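Local coordinates for response regulator aspartate phosphatase H (Bacillus subtilis, PDB 3Q15), which dephosphorylates the sporulation phosphotransferase Spo0F and also acts on the response regulator ComA, helping to separate competence and sporulation in time, at residues A[16-19]-A[20-23]; A[30-33]-A[34-37]. One frame throughout, in Å; residues are numbered along the deposited sequence.

Contact 1: residues A[16-19]-A[20-23]; sequences INEW and YKMI
Tyr20 follows directly on Trp19 and returns its amide N to the carbonyl O of Ile16 at 2.8 Å, one full turn back along helix 9-24. Its CB lies against Asn17 O, while the phenol ring runs on to Leu99 and Met58 of other helices. Lys21 makes the next backbone bond, N to Asn17 O at 3.1 Å, and its side chain runs back toward Asn17 and Glu18. The aliphatic part passes Glu18 at about a right angle, CD lying 3.5 Å from Glu18 OE2. The bend at its last torsion (chi4 55°) keeps the charged ends apart, with Lys21 NZ 4.8 Å from Glu18 OE2. Lys21 NZ instead meets a water at 2.9 Å, which in turn donates weakly to Asn17 O. This helix is the first of the N-terminal three-helix bundle of the Rap family; Asn17 links it to helix 49-67 through OD1 to Tyr54 OH, and to helix 93-113 through ND2 to the carbonyl O of Ser103. Met22, bonded through its N to Glu18 O, is folded at chi2 and chi3, which brings its methyl CE to 3.7 Å from Glu18 OE1. Ile23 N is bonded to Trp19 O. Its CD1 comes obliquely to the indole, 3.5 Å from Trp19 NE1, whose N-H is given to His62 ND1.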
loop_
_atom_site.group_PDB
_atom_site.type_symbol
_atom_site.label_atom_id
_atom_site.label_comp_id
_atom_site.label_asym_id
_atom_site.label_seq_id
_atom_site.Cartn_x
_atom_site.Cartn_y
_atom_site.Cartn_z
ATOM N N ILE A 16 15.833 18.692 -11.468
ATOM C CA ILE A 16 14.835 19.634 -11.972
ATOM C C ILE A 16 14.025 20.225 -10.813
ATOM O O ILE A 16 13.700 21.413 -10.809
ATOM C CB ILE A 16 13.886 18.967 -12.994
ATOM C CG1 ILE A 16 14.655 18.574 -14.257
ATOM C CG2 ILE A 16 12.735 19.899 -13.350
ATOM C CD1 ILE A 16 13.795 17.968 -15.344
ATOM N N ASN A 17 13.708 19.385 -9.831
ATOM C CA ASN A 17 13.056 19.837 -8.609
ATOM C C ASN A 17 13.887 20.911 -7.919
ATOM O O ASN A 17 13.349 21.876 -7.380
ATOM C CB ASN A 17 12.860 18.667 -7.641
ATOM C CG ASN A 17 11.809 17.684 -8.115
ATOM O OD1 ASN A 17 11.256 17.819 -9.209
ATOM N ND2 ASN A 17 11.532 16.679 -7.293
ATOM N N GLU A 18 15.203 20.719 -7.922
ATOM C CA GLU A 18 16.109 21.671 -7.304
ATOM C C GLU A 18 16.145 22.937 -8.142
ATOM O O GLU A 18 16.164 24.047 -7.613
ATOM C CB GLU A 18 17.515 21.079 -7.179
ATOM C CG GLU A 18 18.516 22.024 -6.545
ATOM C CD GLU A 18 18.119 22.435 -5.142
ATOM O OE1 GLU A 18 18.508 23.543 -4.716
ATOM O OE2 GLU A 18 17.424 21.647 -4.464
ATOM N N TRP A 19 16.161 22.751 -9.458
ATOM C CA TRP A 19 16.080 23.854 -10.407
ATOM C C TRP A 19 14.839 24.701 -10.103
ATOM O O TRP A 19 14.913 25.929 -10.025
ATOM C CB TRP A 19 16.042 23.292 -11.832
ATOM C CG TRP A 19 15.874 24.305 -12.921
ATOM C CD1 TRP A 19 15.997 25.661 -12.815
ATOM C CD2 TRP A 19 15.538 24.040 -14.286
ATOM N NE1 TRP A 19 15.762 26.254 -14.032
ATOM C CE2 TRP A 19 15.476 25.276 -14.955
ATOM C CE3 TRP A 19 15.285 22.868 -15.014
ATOM C CZ2 TRP A 19 15.171 25.383 -16.307
ATOM C CZ3 TRP A 19 14.982 22.973 -16.355
ATOM C CH2 TRP A 19 14.928 24.223 -16.990
ATOM N N TYR A 20 13.708 24.027 -9.908
ATOM C CA TYR A 20 12.438 24.675 -9.590
ATOM C C TYR A 20 12.523 25.506 -8.315
ATOM O O TYR A 20 11.996 26.616 -8.250
ATOM C CB TYR A 20 11.347 23.615 -9.420
ATOM C CG TYR A 20 9.932 24.151 -9.484
ATOM C CD1 TYR A 20 9.649 25.351 -10.125
ATOM C CD2 TYR A 20 8.881 23.456 -8.902
ATOM C CE1 TYR A 20 8.354 25.841 -10.189
ATOM C CE2 TYR A 20 7.579 23.941 -8.957
ATOM C CZ TYR A 20 7.323 25.131 -9.602
ATOM O OH TYR A 20 6.037 25.615 -9.661
ATOM N N LYS A 21 13.168 24.952 -7.293
ATOM C CA LYS A 21 13.334 25.654 -6.025
ATOM C C LYS A 21 14.033 26.998 -6.223
ATOM O O LYS A 21 13.622 28.010 -5.654
ATOM C CB LYS A 21 14.115 24.794 -5.031
ATOM C CG LYS A 21 13.352 23.591 -4.499
ATOM C CD LYS A 21 14.206 22.795 -3.525
ATOM C CE LYS A 21 13.407 21.672 -2.880
ATOM N NZ LYS A 21 12.780 20.793 -3.902
ATOM N N MET A 22 15.089 27.006 -7.029
ATOM C CA MET A 22 15.814 28.240 -7.295
ATOM C C MET A 22 14.926 29.243 -8.029
ATOM O O MET A 22 14.973 30.442 -7.762
ATOM C CB MET A 22 17.087 27.965 -8.095
ATOM C CG MET A 22 18.141 27.149 -7.349
ATOM S SD MET A 22 18.667 27.864 -5.773
ATOM C CE MET A 22 17.526 27.072 -4.634
ATOM N N ILE A 23 14.109 28.741 -8.949
ATOM C CA ILE A 23 13.183 29.587 -9.692
ATOM C C ILE A 23 12.193 30.291 -8.768
ATOM O O ILE A 23 11.985 31.501 -8.874
ATOM C CB ILE A 23 12.404 28.770 -10.743
ATOM C CG1 ILE A 23 13.336 28.357 -11.884
ATOM C CG2 ILE A 23 11.230 29.574 -11.282
ATOM C CD1 ILE A 23 12.678 27.478 -12.927
HETATM O O HOH W 1 10.461 21.405 -5.491
#

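Contact 2: residues A[30-33]-A[34-37]; sequences DAEI and LKAE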
loop_
_atom_site.group_PDB
_atom_site.type_symbol
_atom_site.label_atom_id
_atom_site.label_comp_id
_atom_site.label_asym_id
_atom_site.label_seq_id
_atom_site.Cartn_x
_atom_site.Cartn_y
_atom_site.Cartn_z
ATOM N N ASP A 30 21.684 30.750 -9.792
ATOM C CA ASP A 30 21.515 29.346 -9.428
ATOM C C ASP A 30 20.626 28.594 -10.423
ATOM O O ASP A 30 20.968 27.494 -10.863
ATOM C CB ASP A 30 20.954 29.227 -8.011
ATOM C CG ASP A 30 21.903 29.778 -6.963
ATOM O OD1 ASP A 30 23.107 29.436 -7.013
ATOM O OD2 ASP A 30 21.451 30.560 -6.098
ATOM N N ALA A 31 19.491 29.190 -10.777
ATOM C CA ALA A 31 18.580 28.571 -11.734
ATOM C C ALA A 31 19.277 28.279 -13.061
ATOM O O ALA A 31 19.059 27.230 -13.665
ATOM C CB ALA A 31 17.352 29.447 -11.954
ATOM N N GLU A 32 20.122 29.205 -13.508
ATOM C CA GLU A 32 20.841 29.031 -14.765
ATOM C C GLU A 32 21.831 27.869 -14.686
ATOM O O GLU A 32 21.934 27.066 -15.614
ATOM C CB GLU A 32 21.556 30.322 -15.168
ATOM C CG GLU A 32 20.621 31.460 -15.557
ATOM C CD GLU A 32 19.834 31.173 -16.827
ATOM O OE1 GLU A 32 20.119 30.159 -17.499
ATOM O OE2 GLU A 32 18.927 31.965 -17.156
ATOM N N ILE A 33 22.559 27.783 -13.579
ATOM C CA ILE A 33 23.490 26.683 -13.366
ATOM C C ILE A 33 22.770 25.339 -13.452
ATOM O O ILE A 33 23.145 24.467 -14.237
ATOM C CB ILE A 33 24.200 26.799 -11.999
ATOM C CG1 ILE A 33 25.054 28.068 -11.949
ATOM C CG2 ILE A 33 25.059 25.569 -11.731
ATOM C CD1 ILE A 33 25.746 28.293 -10.621
ATOM N N LEU A 34 21.727 25.181 -12.646
ATOM C CA LEU A 34 20.981 23.929 -12.613
ATOM C C LEU A 34 20.328 23.608 -13.957
ATOM O O LEU A 34 20.316 22.457 -14.385
ATOM C CB LEU A 34 19.950 23.948 -11.485
ATOM C CG LEU A 34 20.587 23.868 -10.095
ATOM C CD1 LEU A 34 19.579 24.182 -9.001
ATOM C CD2 LEU A 34 21.223 22.502 -9.875
ATOM N N LYS A 35 19.799 24.631 -14.622
ATOM C CA LYS A 35 19.219 24.457 -15.948
ATOM C C LYS A 35 20.264 23.917 -16.921
ATOM O O LYS A 35 19.974 23.037 -17.733
ATOM C CB LYS A 35 18.655 25.784 -16.458
ATOM C CG LYS A 35 18.080 25.740 -17.869
ATOM C CD LYS A 35 17.433 27.075 -18.231
ATOM C CE LYS A 35 16.717 27.018 -19.572
ATOM N NZ LYS A 35 17.661 26.849 -20.711
ATOM N N ALA A 36 21.481 24.446 -16.832
ATOM C CA ALA A 36 22.569 24.014 -17.703
ATOM C C ALA A 36 22.970 22.571 -17.414
ATOM O O ALA A 36 23.258 21.804 -18.333
ATOM C CB ALA A 36 23.777 24.945 -17.563
ATOM N N GLU A 37 22.991 22.206 -16.137
ATOM C CA GLU A 37 23.339 20.842 -15.751
ATOM C C GLU A 37 22.310 19.848 -16.265
ATOM O O GLU A 37 22.662 18.800 -16.801
ATOM C CB GLU A 37 23.469 20.721 -14.232
ATOM C CG GLU A 37 24.617 21.520 -13.641
ATOM C CD GLU A 37 24.788 21.278 -12.156
ATOM O OE1 GLU A 37 24.217 20.294 -11.643
ATOM O OE2 GLU A 37 25.494 22.073 -11.503
#
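Ile33 and Glu37 run alongside each other in the same direction, one turn apart on helix 28-41. The branch that touches is CG2 of Ile33, which meets Glu37 OE2 at 3.5 Å. With CG set beside its own backbone N (chi1 -65°), the glutamate lays its CG 3.3 Å from Ile33 O, the same oxygen that accepts the Glu37 amide N at 3.0 Å. Beyond CG the chain is extended, and its other carboxylate oxygen, OE1, forms a salt bridge with Lys15 of helix 9-24.

Glu32 and Lys35 make a similar but looser pair: Glu32 OE1 approaches Lys35 CD at 4.2 Å, and Lys35 NZ stays 5.2 Å from Glu32 OE1. Each polar end has its partner elsewhere, Glu32 OE2 on His62 NE2 and Lys35 NZ on Glu39 in a salt bridge. At its root Lys35 sits close to the preceding turn, CB being 3.2 Å from Ala31 O, which also accepts its amide. Leu34 packs its CB and CG over Asp30 O, and Leu34 N is hydrogen-bonded to the same oxygen.

Further out, Asp30 OD2 is bonded to Ser27 OG, just ahead of the helix. Ala31 and Lys35 rest against His62 of helix 49-67, and Leu34 against Glu18 and Met22 of helix 9-24, so this second helix packs against both other helices of the bundle.

Between the two segments, therefore, the carboxylates of Glu32 and Glu37 meet carbon rather than charge. Their polar bonds are spent elsewhere: Lys35 pairs along its own helix with Glu39, whereas Glu37 reaches Lys15 and Glu32 reaches His62, which ties this helix to both its neighbours.

Overall arrangement
Contact 1 closes before contact 2 opens: 16-23 belong to helix 9-24 and 30-37 to helix 28-41, the first two helices of the N-terminal three-helix bundle. Their centres are 9 Å apart, and the two helices touch directly. The indole of Trp19 reaches Lys35, with Trp19 CZ2 3.3 Å from Lys35 CG, while Met22 SD lies 3.5 Å from Asp30 CB. His62 of helix 49-67 is shared by the two contacts and so joins all three helices. The centres of contacts 1 and 2 lie about 29 and 32 Å from the centre of the chain, in the small domain that a linker connects to the large TPR domain.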